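Local coordinates for Lin1840 protein (Listeria innocua serovar 6a, PDB 4ZOC) that probably hydrolyses terminal, non-reducing beta-D-glucosyl residues to release beta-D-glucose, as a family 3 glycoside hydrolase linked to beta-1,2-glucan metabolism, at residues A[288-293]-A[305-310]; A[438-443]-A[481-486]. The protein carries 2 engineered substitutions. All blocks are in the same frame, centred on the assembly; numbering follows the deposited sequence. Where two conformers were deposited one is given.

In the fold
Following the chain from its N terminus, interaction 1 comes first. It lies within the N-terminal TIM-barrel region of this family 3 glycoside hydrolase. Helix 286-295 leads into the short strand 301-302, and helix 306-316 follows. The contact closes this short excursion, with 11 residues between its segments. Interaction 2 lies in the range of the family's C-terminal domain. There the loop after edge strand 432-436 meets the start of helix 484-494, closing a larger loop of 37 residues that includes helix 444-456 and strand 459-465. The two contacts are in series and neither nest nor cross. The centres of interactions 1 and 2 are about 47 Å apart.

Interaction 1. Residues A[288-293]-A[305-310]; sequences EAAQFS and TCYIHE
Ala289 and Ala290 bring helix 286-295 against the first turn of helix 306-316 in the N-terminal TIM-barrel region. These helices precede and follow barrel strand 301-302 in the chain. The short helical segments cross at -110° with their axes 8.7 Å apart. Ala289 sets its CB 3.9 Å from Cys306 SG, and the Cys306 side chain also touches Val274 and Ala275 of helix 273-276. Ala290 is the centre of the contact. Its methyl sits among the CB atoms of Cys306 and Glu310 and the edge of the Tyr307 ring, with Ala290 CB 3.7 Å from Cys306 O. The methyl lies in the ring plane, not over a face. Beyond Glu310 CB the chain bends at chi2 (-74°) and carries the carboxylate away from segment 288-293. The Glu310 side chain also touches Pro286 and Lys287 of the same helix. Ala290 O meets the same ring edge, 3.4 Å from Tyr307 CE1. One turn on, Ser293 packs its CB obliquely on the phenol end of Tyr307. No hydrogen bond joins the two segments. The Tyr307 hydroxyl is instead bonded to Val298 O, in the connection between the helices. Ser293 turns its own hydroxyl back into its helix. Ala289 O therefore accepts two bonds from opposite faces of its carbonyl plane, one from Ser293 N and one from Ser293 OG at 2.9 Å.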
loop_
_atom_site.group_PDB
_atom_site.type_symbol
_atom_site.label_atom_id
_atom_site.label_comp_id
_atom_site.label_asym_id
_atom_site.label_seq_id
_atom_site.Cartn_x
_atom_site.Cartn_y
_atom_site.Cartn_z
ATOM N N GLU A 288 27.353 17.331 2.184
ATOM C CA GLU A 288 26.268 17.367 1.265
ATOM C C GLU A 288 24.883 17.514 1.948
ATOM O O GLU A 288 24.018 18.216 1.445
ATOM C CB GLU A 288 26.306 16.080 0.368
ATOM C CG GLU A 288 27.480 16.118 -0.643
ATOM C CD GLU A 288 27.382 15.114 -1.767
ATOM O OE1 GLU A 288 26.474 14.221 -1.780
ATOM O OE2 GLU A 288 28.287 15.169 -2.628
ATOM N N ALA A 289 24.689 16.794 3.049
ATOM C CA ALA A 289 23.457 16.888 3.840
ATOM C C ALA A 289 23.154 18.340 4.218
ATOM O O ALA A 289 22.043 18.857 4.003
ATOM C CB ALA A 289 23.556 16.034 5.089
ATOM N N ALA A 290 24.194 19.040 4.694
ATOM C CA ALA A 290 24.101 20.477 4.997
ATOM C C ALA A 290 23.771 21.298 3.773
ATOM O O ALA A 290 22.887 22.150 3.764
ATOM C CB ALA A 290 25.445 20.938 5.621
ATOM N N GLN A 291 24.503 21.078 2.705
ATOM C CA GLN A 291 24.248 21.876 1.512
ATOM C C GLN A 291 22.823 21.705 1.007
ATOM O O GLN A 291 22.144 22.652 0.730
ATOM C CB GLN A 291 25.222 21.492 0.396
ATOM C CG GLN A 291 25.076 22.325 -0.850
ATOM C CD GLN A 291 25.947 21.827 -2.001
ATOM O OE1 GLN A 291 26.985 21.175 -1.826
ATOM N NE2 GLN A 291 25.536 22.179 -3.194
ATOM N N PHE A 292 22.398 20.453 0.835
ATOM C CA PHE A 292 21.089 20.195 0.189
ATOM C C PHE A 292 19.939 20.622 1.123
ATOM O O PHE A 292 18.972 21.165 0.687
ATOM C CB PHE A 292 20.972 18.711 -0.209
ATOM C CG PHE A 292 22.090 18.208 -1.091
ATOM C CD1 PHE A 292 22.775 19.077 -1.943
ATOM C CD2 PHE A 292 22.398 16.869 -1.124
ATOM C CE1 PHE A 292 23.786 18.574 -2.762
ATOM C CE2 PHE A 292 23.393 16.365 -1.974
ATOM C CZ PHE A 292 24.071 17.238 -2.767
ATOM N N SER A 293 20.124 20.466 2.433
ATOM C CA SER A 293 19.113 20.923 3.391
ATOM C C SER A 293 18.985 22.417 3.400
ATOM O O SER A 293 17.904 22.907 3.422
ATOM C CB SER A 293 19.352 20.337 4.803
ATOM O OG SER A 293 19.242 18.910 4.727
ATOM N N THR A 305 24.584 17.779 13.628
ATOM C CA THR A 305 25.689 18.654 13.520
ATOM C C THR A 305 26.139 18.922 12.098
ATOM O O THR A 305 27.203 19.462 11.942
ATOM C CB THR A 305 26.872 18.131 14.322
ATOM O OG1 THR A 305 27.284 16.875 13.802
ATOM C CG2 THR A 305 26.518 17.920 15.793
ATOM N N CYS A 306 25.330 18.653 11.056
ATOM C CA CYS A 306 25.735 18.941 9.746
ATOM C C CYS A 306 25.951 20.437 9.524
ATOM O O CYS A 306 27.001 20.835 9.013
ATOM C CB CYS A 306 24.714 18.422 8.679
ATOM S SG CYS A 306 24.408 16.665 8.861
ATOM N N TYR A 307 24.958 21.266 9.866
ATOM C CA TYR A 307 25.115 22.703 9.717
ATOM C C TYR A 307 26.301 23.228 10.468
ATOM O O TYR A 307 27.196 23.913 9.884
ATOM C CB TYR A 307 23.866 23.492 10.115
ATOM C CG TYR A 307 22.683 23.448 9.099
ATOM C CD1 TYR A 307 22.803 22.875 7.813
ATOM C CD2 TYR A 307 21.444 23.970 9.457
ATOM C CE1 TYR A 307 21.758 22.897 6.932
ATOM C CE2 TYR A 307 20.398 24.009 8.566
ATOM C CZ TYR A 307 20.540 23.418 7.301
ATOM O OH TYR A 307 19.542 23.481 6.394
ATOM N N ILE A 308 26.314 22.918 11.761
ATOM C CA ILE A 308 27.340 23.480 12.647
ATOM C C ILE A 308 28.779 23.185 12.160
ATOM O O ILE A 308 29.637 24.073 12.151
ATOM C CB ILE A 308 26.991 23.125 14.103
ATOM C CG1 ILE A 308 27.650 24.118 15.060
ATOM C CG2 ILE A 308 27.356 21.715 14.478
ATOM C CD1 ILE A 308 26.831 25.361 15.299
ATOM N N HIS A 309 29.028 21.958 11.709
ATOM C CA HIS A 309 30.368 21.556 11.295
ATOM C C HIS A 309 30.695 21.840 9.817
ATOM O O HIS A 309 31.880 22.003 9.481
ATOM C CB HIS A 309 30.626 20.092 11.665
ATOM C CG HIS A 309 30.677 19.844 13.139
ATOM N ND1 HIS A 309 31.208 20.748 14.032
ATOM C CD2 HIS A 309 30.232 18.801 13.885
ATOM C CE1 HIS A 309 31.064 20.286 15.268
ATOM N NE2 HIS A 309 30.486 19.101 15.204
ATOM N N GLU A 310 29.699 21.986 8.959
ATOM C CA GLU A 310 29.950 22.098 7.478
ATOM C C GLU A 310 29.596 23.411 6.744
ATOM O O GLU A 310 30.135 23.683 5.621
ATOM C CB GLU A 310 29.226 20.967 6.702
ATOM C CG GLU A 310 29.520 19.600 7.254
ATOM C CD GLU A 310 30.892 19.079 6.930
ATOM O OE1 GLU A 310 31.650 19.692 6.128
ATOM O OE2 GLU A 310 31.224 17.987 7.462
#

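Interaction 2. Residues A[438-443]-A[481-486]; sequences EYTELS and RLPEAQ
This is a partly buried loop-to-helix contact in the alpha/beta sandwich of the family 3 C-terminal domain. The loop carrying Tyr439, Thr440 and Leu442 follows strand 432-436, an outermost strand of the mixed sheet, and meets the N-terminal turn of helix 484-494, which starts after the N-cap residue Pro483. One direct hydrogen bond joins the two segments. Gln486 NE2 donates to Tyr439 O at 3.0 Å. The bond is nearly straight (164°) and reaches a lone pair in the carbonyl plane. The Gln486 chain is extended beyond CG, which carries the amide to the loop, and Gly465 N binds OE1 of the same amide. Both ends of the group are thus held, which should fix its rotation. The Tyr439 side chain runs beside that of Gln486 and points the same way, with ring and amide planes 59° apart. Its hydroxyl bonds to Ser402 OG. Pro483 presses its ring against the loop, with CG 3.4 Å from Tyr439 O and 3.9 Å from Thr440 CG2. Next to it, the Ala485 methyl packs on the loop backbone, and Ala485 CB lies 3.4 Å from Thr440 O. Two waters extend the join. One accepts from Ala485 N and donates to Thr440 O. The other donates twice, to Glu441 O at 3.0 Å and to Ala485 O at 2.8 Å.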
loop_
_atom_site.group_PDB
_atom_site.type_symbol
_atom_site.label_atom_id
_atom_site.label_comp_id
_atom_site.label_asym_id
_atom_site.label_seq_id
_atom_site.Cartn_x
_atom_site.Cartn_y
_atom_site.Cartn_z
ATOM N N GLU A 438 -2.782 -9.424 33.442
ATOM C CA GLU A 438 -1.638 -8.910 32.689
ATOM C C GLU A 438 -2.006 -8.630 31.229
ATOM O O GLU A 438 -2.944 -9.235 30.673
ATOM C CB GLU A 438 -0.474 -9.893 32.747
ATOM C CG GLU A 438 0.155 -10.078 34.130
ATOM C CD GLU A 438 1.343 -10.991 34.052
ATOM O OE1 GLU A 438 1.176 -12.219 33.892
ATOM O OE2 GLU A 438 2.458 -10.468 34.072
ATOM N N TYR A 439 -1.278 -7.705 30.604
ATOM C CA TYR A 439 -1.566 -7.370 29.195
ATOM C C TYR A 439 -1.423 -8.521 28.216
ATOM O O TYR A 439 -2.136 -8.534 27.192
ATOM C CB TYR A 439 -0.612 -6.256 28.746
ATOM C CG TYR A 439 -0.999 -4.863 29.201
ATOM C CD1 TYR A 439 -0.641 -4.384 30.449
ATOM C CD2 TYR A 439 -1.819 -4.073 28.409
ATOM C CE1 TYR A 439 -0.933 -3.107 30.843
ATOM C CE2 TYR A 439 -2.123 -2.800 28.789
ATOM C CZ TYR A 439 -1.696 -2.326 30.043
ATOM O OH TYR A 439 -1.976 -1.044 30.390
ATOM N N THR A 440 -0.528 -9.476 28.472
ATOM C CA THR A 440 -0.251 -10.501 27.459
ATOM C C THR A 440 -0.440 -11.959 27.943
ATOM O O THR A 440 -0.066 -12.898 27.264
ATOM C CB THR A 440 1.190 -10.321 26.908
ATOM O OG1 THR A 440 2.150 -10.628 27.947
ATOM C CG2 THR A 440 1.410 -8.901 26.420
ATOM N N GLU A 441 -0.975 -12.155 29.146
ATOM C CA GLU A 441 -1.072 -13.502 29.714
ATOM C C GLU A 441 -2.536 -13.718 30.150
ATOM O O GLU A 441 -3.272 -12.759 30.452
ATOM C CB GLU A 441 -0.102 -13.650 30.938
ATOM C CG GLU A 441 1.392 -13.401 30.730
ATOM C CD GLU A 441 2.046 -14.442 29.890
ATOM O OE1 GLU A 441 1.274 -15.348 29.385
ATOM O OE2 GLU A 441 3.276 -14.314 29.639
ATOM N N LEU A 442 -2.949 -14.978 30.192
ATOM C CA LEU A 442 -4.177 -15.393 30.847
ATOM C C LEU A 442 -3.899 -16.728 31.529
ATOM O O LEU A 442 -3.864 -17.798 30.857
ATOM C CB LEU A 442 -5.354 -15.534 29.833
ATOM C CG LEU A 442 -6.663 -15.972 30.450
ATOM C CD1 LEU A 442 -7.124 -14.953 31.496
ATOM C CD2 LEU A 442 -7.736 -16.166 29.415
ATOM N N SER A 443 -3.708 -16.700 32.853
ATOM C CA SER A 443 -3.357 -17.883 33.614
ATOM C C SER A 443 -4.589 -18.587 34.109
ATOM O O SER A 443 -5.705 -17.990 34.151
ATOM C CB SER A 443 -2.486 -17.504 34.828
ATOM O OG SER A 443 -3.238 -16.746 35.761
ATOM N N ARG A 481 -3.794 -6.360 16.143
ATOM C CA ARG A 481 -4.521 -7.127 17.132
ATOM C C ARG A 481 -3.951 -6.854 18.514
ATOM O O ARG A 481 -2.796 -6.508 18.648
ATOM C CB ARG A 481 -4.458 -8.621 16.792
ATOM C CG ARG A 481 -5.330 -9.039 15.648
ATOM C CD ARG A 481 -5.171 -10.510 15.412
ATOM N NE ARG A 481 -5.748 -11.354 16.451
ATOM C CZ ARG A 481 -7.020 -11.733 16.475
ATOM N NH1 ARG A 481 -7.880 -11.241 15.619
ATOM N NH2 ARG A 481 -7.460 -12.529 17.448
ATOM N N LEU A 482 -4.809 -6.962 19.534
ATOM C CA LEU A 482 -4.356 -7.020 20.885
ATOM C C LEU A 482 -3.641 -8.324 21.083
ATOM O O LEU A 482 -3.716 -9.228 20.209
ATOM C CB LEU A 482 -5.588 -7.002 21.830
ATOM C CG LEU A 482 -6.500 -5.796 21.937
ATOM C CD1 LEU A 482 -7.676 -6.107 22.765
ATOM C CD2 LEU A 482 -5.751 -4.672 22.557
ATOM N N PRO A 483 -2.877 -8.441 22.142
ATOM C CA PRO A 483 -2.321 -9.760 22.509
ATOM C C PRO A 483 -3.370 -10.819 22.527
ATOM O O PRO A 483 -4.538 -10.562 22.967
ATOM C CB PRO A 483 -1.679 -9.519 23.858
ATOM C CG PRO A 483 -1.412 -8.045 23.939
ATOM C CD PRO A 483 -2.459 -7.374 23.079
ATOM N N GLU A 484 -3.064 -12.009 22.012
ATOM C CA GLU A 484 -4.119 -13.017 21.912
ATOM C C GLU A 484 -4.748 -13.389 23.276
ATOM O O GLU A 484 -5.924 -13.738 23.335
ATOM C CB GLU A 484 -3.583 -14.231 21.180
ATOM C CG GLU A 484 -4.612 -15.273 20.924
ATOM C CD GLU A 484 -5.738 -14.858 19.967
ATOM O OE1 GLU A 484 -5.534 -13.824 19.194
ATOM O OE2 GLU A 484 -6.761 -15.677 19.970
ATOM N N ALA A 485 -3.986 -13.263 24.378
ATOM C CA ALA A 485 -4.513 -13.462 25.720
ATOM C C ALA A 485 -5.725 -12.608 26.031
ATOM O O ALA A 485 -6.596 -13.027 26.790
ATOM C CB ALA A 485 -3.434 -13.221 26.745
ATOM N N GLN A 486 -5.808 -11.398 25.454
ATOM C CA GLN A 486 -6.965 -10.568 25.666
ATOM C C GLN A 486 -8.203 -11.038 24.898
ATOM O O GLN A 486 -9.284 -10.985 25.425
ATOM C CB GLN A 486 -6.660 -9.099 25.348
ATOM C CG GLN A 486 -5.539 -8.569 26.261
ATOM C CD GLN A 486 -5.427 -7.062 26.227
ATOM O OE1 GLN A 486 -6.424 -6.357 26.074
ATOM N NE2 GLN A 486 -4.203 -6.550 26.362
HETATM O O HOH W 1 -0.941 -13.118 24.477
HETATM O O HOH W 2 -5.960 -12.079 29.374
#